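Local coordinates for protein calreticulin, putative,Calreticulin, putative (Trypanosoma cruzi, PDB 5HCF) that probably acts as a chaperone of the calreticulin family, binding the carbohydrate and peptide parts of client proteins through its globular lectin-like domain, at residues H77-C83 and W216-S222; R20-V26 and R50-L54. All blocks are in the same frame, centred on the assembly; numbering follows the deposited sequence.

Interaction 1: H77-C83 and W216-S222; sequences HEQDLKC and WQVESGS
Glu-219 reaches across to the backbone at Lys-82 and Cys-83, its chain folded at chi2 (80°) so that OE1 faces two consecutive amides. Cys-83 N meets Glu-219 OE1 at 2.8 Å, almost straight and on the syn side of the carboxylate, whereas Lys-82 N comes to the same oxygen at 2.9 Å from above the carboxylate plane. Next to this clamp, Val-218 N returns a bond to Cys-83 O, and Cys-83 CB packs on Val-218 CG2 at 3.6 Å. The Cys-83 sulfur, in a disulfide with Cys-114, lies at the edge of the Trp-216 indole, 5.1 Å from the centroid of its five-membered ring. At the other end the rotation of the Gln-79 amide is fixed by two nearly straight bonds in its own plane, NE2 giving protons to Glu-219 O (2.9 Å) and Ser-222 OG (3.0 Å). Ser-222 OG also sits near the His-77 ring plane beside ND1, a very short bond whose exact length is doubtful. Leu-81 CD2 covers one face of that imidazole. Two adjacent crossovers between the sheets of a legume-lectin-type beta sandwich are thus stitched together, beside a disulfide and tryptophan probably close to the glycan site, as in other calreticulins.

Interaction 2: R20-V26 and R50-L54; sequences RDDFGKV and RFYAL
Gly-24 N gives a proton to Phe-51 O at 2.8 Å, nearly along the C=O axis, in the one backbone hydrogen bond between the two segments. Residues 20-26 form an irregular connection that crosses strand residues 50-54 without running alongside them as a strand would. The chains come closest where Phe-23 lies opposite Tyr-52 and Gly-24 opposite Arg-50, with alpha carbons 5.3 Å apart in both pairs. Phe-23 CA adds a CH···O contact to the same Phe-51 oxygen. Lacking a side chain, Gly-24 can lie directly on the Tyr-52 ring, its CA 4.0 Å from the centroid over the face. Lys-25 O and Val-26 CG1 instead meet this ring at its edge, and the phenol OH bonds to Glu-47 O. A chi1 of -79° swings the Phe-23 ring toward the strand, where it is sandwiched: Ala-53 CB makes a CH-pi contact 3.7 Å from the ring centroid, and Arg-20 CB lies against the opposite face. Further out, Phe-51 CD2 rests over one face of the Arg-20 guanidinium, 3.7 Å from NH1, the two planes being 61° apart. A salt bridge to Asp-22 helps hold this guanidinium. At the inner end Val-26 and Leu-54 meet tip to tip, CG2 to CD2 at 3.5 Å, and Leu-43 and Leu-45 also touch Val-26. The arrangement is an inter-sheet crossover of the lectin-type beta sandwich: the chain leaves edge strand 15-16, passes over its neighbour 50-62 and enters the other sheet as strand 26-29.

Both interactions lie on the same side of the domain, their centres about 14 Å apart, and each involves a crossover between the two sheets. They join through neighbouring strands 50-62 and 208-217: Gln-217 N probably bonds to Arg-50 O, the Trp-216 and Phe-51 rings meet, and Ser-220 OG probably bonds to Tyr-52 OH at 3.1 Å. Each is partly buried. Interaction 1 joins two connecting loops by a polar network in which side chains grip backbone groups, with Cys-83 also tied by a disulfide to Cys-114 of strand 107-114. Interaction 2 lays a loop over a strand, relying mainly on aromatic and aliphatic packing, with Val-26 and Leu-54 inward and charged Arg-20 and Asp-22 near the surface.

Interaction 1: H77-C83 and W216-S222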
# COMPACT_ATOMS: atom_id res chain seq x y z
N HIS A 77 1.26 -9.88 -9.26
CA HIS A 77 2.14 -9.67 -10.40
C HIS A 77 2.31 -10.97 -11.19
O HIS A 77 3.37 -11.60 -11.12
CB HIS A 77 3.51 -9.17 -9.94
CG HIS A 77 3.46 -7.86 -9.21
ND1 HIS A 77 2.88 -6.73 -9.74
CD2 HIS A 77 3.95 -7.51 -7.99
CE1 HIS A 77 3.00 -5.74 -8.87
NE2 HIS A 77 3.64 -6.18 -7.81
N GLU A 78 1.28 -11.36 -11.93
CA GLU A 78 1.29 -12.63 -12.66
C GLU A 78 2.08 -12.56 -13.97
O GLU A 78 2.33 -13.59 -14.60
CB GLU A 78 -0.15 -13.07 -12.96
CG GLU A 78 -1.00 -12.00 -13.64
CD GLU A 78 -2.25 -12.57 -14.31
OE1 GLU A 78 -2.87 -13.49 -13.74
OE2 GLU A 78 -2.61 -12.08 -15.40
N GLN A 79 2.50 -11.36 -14.34
CA GLN A 79 3.10 -11.12 -15.65
C GLN A 79 4.60 -11.41 -15.76
O GLN A 79 5.16 -11.29 -16.86
CB GLN A 79 2.83 -9.68 -16.09
CG GLN A 79 3.55 -8.64 -15.27
CD GLN A 79 2.69 -8.10 -14.14
OE1 GLN A 79 1.93 -8.85 -13.52
NE2 GLN A 79 2.80 -6.81 -13.88
N ASP A 80 5.25 -11.77 -14.66
CA ASP A 80 6.72 -11.83 -14.60
C ASP A 80 7.26 -10.42 -14.56
O ASP A 80 7.85 -9.93 -15.52
CB ASP A 80 7.33 -12.59 -15.78
CG ASP A 80 7.20 -14.09 -15.64
OD1 ASP A 80 7.35 -14.60 -14.51
OD2 ASP A 80 6.97 -14.77 -16.67
N LEU A 81 7.05 -9.77 -13.42
CA LEU A 81 7.46 -8.39 -13.27
C LEU A 81 8.97 -8.32 -13.10
O LEU A 81 9.55 -9.09 -12.34
CB LEU A 81 6.74 -7.76 -12.06
CG LEU A 81 6.97 -6.28 -11.76
CD1 LEU A 81 6.42 -5.42 -12.88
CD2 LEU A 81 6.33 -5.92 -10.44
N LYS A 82 9.61 -7.42 -13.85
CA LYS A 82 11.03 -7.14 -13.66
C LYS A 82 11.20 -5.72 -13.13
O LYS A 82 11.98 -5.50 -12.20
CB LYS A 82 11.82 -7.32 -14.96
CG LYS A 82 11.83 -8.74 -15.48
CD LYS A 82 12.53 -9.64 -14.47
CE LYS A 82 12.67 -11.07 -14.95
NZ LYS A 82 14.08 -11.32 -15.38
N CYS A 83 10.46 -4.77 -13.69
CA CYS A 83 10.44 -3.41 -13.15
C CYS A 83 9.01 -2.88 -13.12
O CYS A 83 8.36 -2.75 -14.16
CB CYS A 83 11.34 -2.48 -13.98
SG CYS A 83 11.49 -0.79 -13.30
N TRP A 216 4.62 3.20 -11.85
CA TRP A 216 5.22 2.97 -13.16
C TRP A 216 5.42 1.48 -13.36
O TRP A 216 5.87 0.78 -12.46
CB TRP A 216 6.55 3.73 -13.29
CG TRP A 216 7.48 3.16 -14.33
CD1 TRP A 216 8.49 2.27 -14.13
CD2 TRP A 216 7.47 3.45 -15.73
NE1 TRP A 216 9.12 1.99 -15.31
CE2 TRP A 216 8.51 2.70 -16.32
CE3 TRP A 216 6.69 4.26 -16.55
CZ2 TRP A 216 8.79 2.74 -17.68
CZ3 TRP A 216 6.97 4.31 -17.90
CH2 TRP A 216 8.01 3.55 -18.46
N GLN A 217 5.06 0.99 -14.55
CA GLN A 217 5.26 -0.42 -14.88
C GLN A 217 5.87 -0.62 -16.26
O GLN A 217 5.35 -0.12 -17.26
CB GLN A 217 3.95 -1.20 -14.80
CG GLN A 217 3.53 -1.63 -13.40
CD GLN A 217 2.47 -2.72 -13.43
OE1 GLN A 217 1.35 -2.49 -13.85
NE2 GLN A 217 2.85 -3.91 -12.99
N VAL A 218 6.98 -1.36 -16.30
CA VAL A 218 7.56 -1.80 -17.56
C VAL A 218 6.77 -2.99 -18.09
O VAL A 218 6.16 -2.93 -19.16
CB VAL A 218 9.03 -2.20 -17.43
CG1 VAL A 218 9.56 -2.71 -18.76
CG2 VAL A 218 9.87 -1.02 -16.94
N GLU A 219 6.78 -4.08 -17.33
CA GLU A 219 5.95 -5.25 -17.63
C GLU A 219 4.63 -5.13 -16.87
O GLU A 219 4.59 -5.31 -15.65
CB GLU A 219 6.66 -6.55 -17.26
CG GLU A 219 8.07 -6.70 -17.86
CD GLU A 219 9.14 -5.93 -17.08
OE1 GLU A 219 8.88 -5.51 -15.93
OE2 GLU A 219 10.25 -5.74 -17.62
N SER A 220 3.56 -4.80 -17.59
CA SER A 220 2.27 -4.57 -16.95
C SER A 220 1.50 -5.87 -16.75
O SER A 220 1.97 -6.94 -17.10
CB SER A 220 1.45 -3.57 -17.76
OG SER A 220 0.34 -3.09 -17.01
N GLY A 221 0.30 -5.75 -16.17
CA GLY A 221 -0.55 -6.91 -15.94
C GLY A 221 -0.90 -7.12 -14.48
O GLY A 221 -1.58 -8.09 -14.14
N SER A 222 -0.45 -6.21 -13.61
CA SER A 222 -0.71 -6.34 -12.17
C SER A 222 -2.19 -6.17 -11.84
O SER A 222 -2.90 -5.43 -12.51
CB SER A 222 0.12 -5.31 -11.39
OG SER A 222 1.51 -5.61 -11.44

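Interaction 2: R20-V26 and R50-L54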
# COMPACT_ATOMS: atom_id res chain seq x y z
N ARG A 20 -1.29 13.78 -17.54
CA ARG A 20 -0.63 13.38 -18.78
C ARG A 20 -1.69 12.77 -19.69
O ARG A 20 -2.63 12.13 -19.21
CB ARG A 20 0.50 12.38 -18.51
CG ARG A 20 1.42 12.80 -17.38
CD ARG A 20 2.52 11.78 -17.03
NE ARG A 20 3.67 11.84 -17.92
CZ ARG A 20 3.97 10.94 -18.84
NH1 ARG A 20 3.18 9.89 -19.02
NH2 ARG A 20 5.05 11.08 -19.60
N ASP A 21 -1.57 12.95 -21.00
CA ASP A 21 -2.57 12.42 -21.93
C ASP A 21 -2.31 10.95 -22.26
O ASP A 21 -3.00 10.37 -23.10
CB ASP A 21 -2.62 13.24 -23.22
CG ASP A 21 -1.33 13.14 -24.04
OD1 ASP A 21 -0.44 12.34 -23.70
OD2 ASP A 21 -1.22 13.86 -25.06
N ASP A 22 -1.32 10.36 -21.60
CA ASP A 22 -0.91 9.01 -21.95
C ASP A 22 -0.81 8.05 -20.76
O ASP A 22 -0.07 7.07 -20.83
CB ASP A 22 0.44 9.05 -22.68
CG ASP A 22 1.56 9.60 -21.82
OD1 ASP A 22 1.32 9.92 -20.64
OD2 ASP A 22 2.70 9.70 -22.32
N PHE A 23 -1.55 8.31 -19.69
CA PHE A 23 -1.61 7.35 -18.60
C PHE A 23 -2.13 6.02 -19.12
O PHE A 23 -2.90 5.98 -20.08
CB PHE A 23 -2.49 7.85 -17.45
CG PHE A 23 -1.82 8.86 -16.56
CD1 PHE A 23 -0.67 8.53 -15.87
CD2 PHE A 23 -2.35 10.12 -16.40
CE1 PHE A 23 -0.04 9.45 -15.05
CE2 PHE A 23 -1.74 11.05 -15.57
CZ PHE A 23 -0.58 10.71 -14.90
N GLY A 24 -1.70 4.93 -18.49
CA GLY A 24 -2.04 3.60 -18.96
C GLY A 24 -3.49 3.24 -18.74
O GLY A 24 -4.15 3.81 -17.87
N LYS A 25 -3.99 2.30 -19.52
CA LYS A 25 -5.38 1.87 -19.39
C LYS A 25 -5.52 0.78 -18.33
O LYS A 25 -4.66 -0.09 -18.21
CB LYS A 25 -5.93 1.38 -20.73
CG LYS A 25 -7.22 0.58 -20.64
CD LYS A 25 -7.44 -0.26 -21.90
CE LYS A 25 -8.57 -1.27 -21.70
NZ LYS A 25 -8.63 -2.26 -22.81
N VAL A 26 -6.61 0.84 -17.58
CA VAL A 26 -6.89 -0.17 -16.57
C VAL A 26 -8.25 -0.79 -16.83
O VAL A 26 -9.11 -0.20 -17.49
CB VAL A 26 -6.86 0.42 -15.14
CG1 VAL A 26 -5.55 1.16 -14.89
CG2 VAL A 26 -8.07 1.33 -14.90
N ARG A 50 4.11 2.13 -19.09
CA ARG A 50 3.23 3.27 -18.87
C ARG A 50 3.27 3.73 -17.42
O ARG A 50 3.60 2.97 -16.51
CB ARG A 50 1.78 2.92 -19.25
CG ARG A 50 1.58 2.52 -20.71
CD ARG A 50 1.51 3.73 -21.62
NE ARG A 50 1.59 3.36 -23.03
CZ ARG A 50 2.70 2.95 -23.63
NH1 ARG A 50 3.82 2.86 -22.94
NH2 ARG A 50 2.70 2.64 -24.92
N PHE A 51 2.92 4.99 -17.20
CA PHE A 51 2.62 5.48 -15.87
C PHE A 51 1.13 5.27 -15.61
O PHE A 51 0.33 5.29 -16.54
CB PHE A 51 2.97 6.96 -15.71
CG PHE A 51 4.44 7.24 -15.74
CD1 PHE A 51 5.19 7.17 -14.57
CD2 PHE A 51 5.08 7.59 -16.91
CE1 PHE A 51 6.55 7.45 -14.58
CE2 PHE A 51 6.44 7.87 -16.93
CZ PHE A 51 7.17 7.80 -15.76
N TYR A 52 0.77 5.04 -14.36
CA TYR A 52 -0.64 4.95 -14.00
C TYR A 52 -0.95 5.95 -12.88
O TYR A 52 -0.11 6.20 -12.02
CB TYR A 52 -1.00 3.52 -13.58
CG TYR A 52 -0.87 2.52 -14.71
CD1 TYR A 52 0.37 2.02 -15.09
CD2 TYR A 52 -1.99 2.07 -15.39
CE1 TYR A 52 0.49 1.10 -16.12
CE2 TYR A 52 -1.88 1.15 -16.43
CZ TYR A 52 -0.64 0.67 -16.79
OH TYR A 52 -0.54 -0.24 -17.82
N ALA A 53 -2.14 6.53 -12.92
CA ALA A 53 -2.55 7.50 -11.91
C ALA A 53 -4.06 7.62 -11.87
O ALA A 53 -4.66 8.35 -12.67
CB ALA A 53 -1.92 8.85 -12.17
N LEU A 54 -4.68 6.89 -10.95
CA LEU A 54 -6.12 6.96 -10.74
C LEU A 54 -6.45 6.87 -9.25
O LEU A 54 -5.71 6.27 -8.47
CB LEU A 54 -6.83 5.86 -11.55
CG LEU A 54 -6.38 4.41 -11.41
CD1 LEU A 54 -6.88 3.76 -10.14
CD2 LEU A 54 -6.82 3.60 -12.62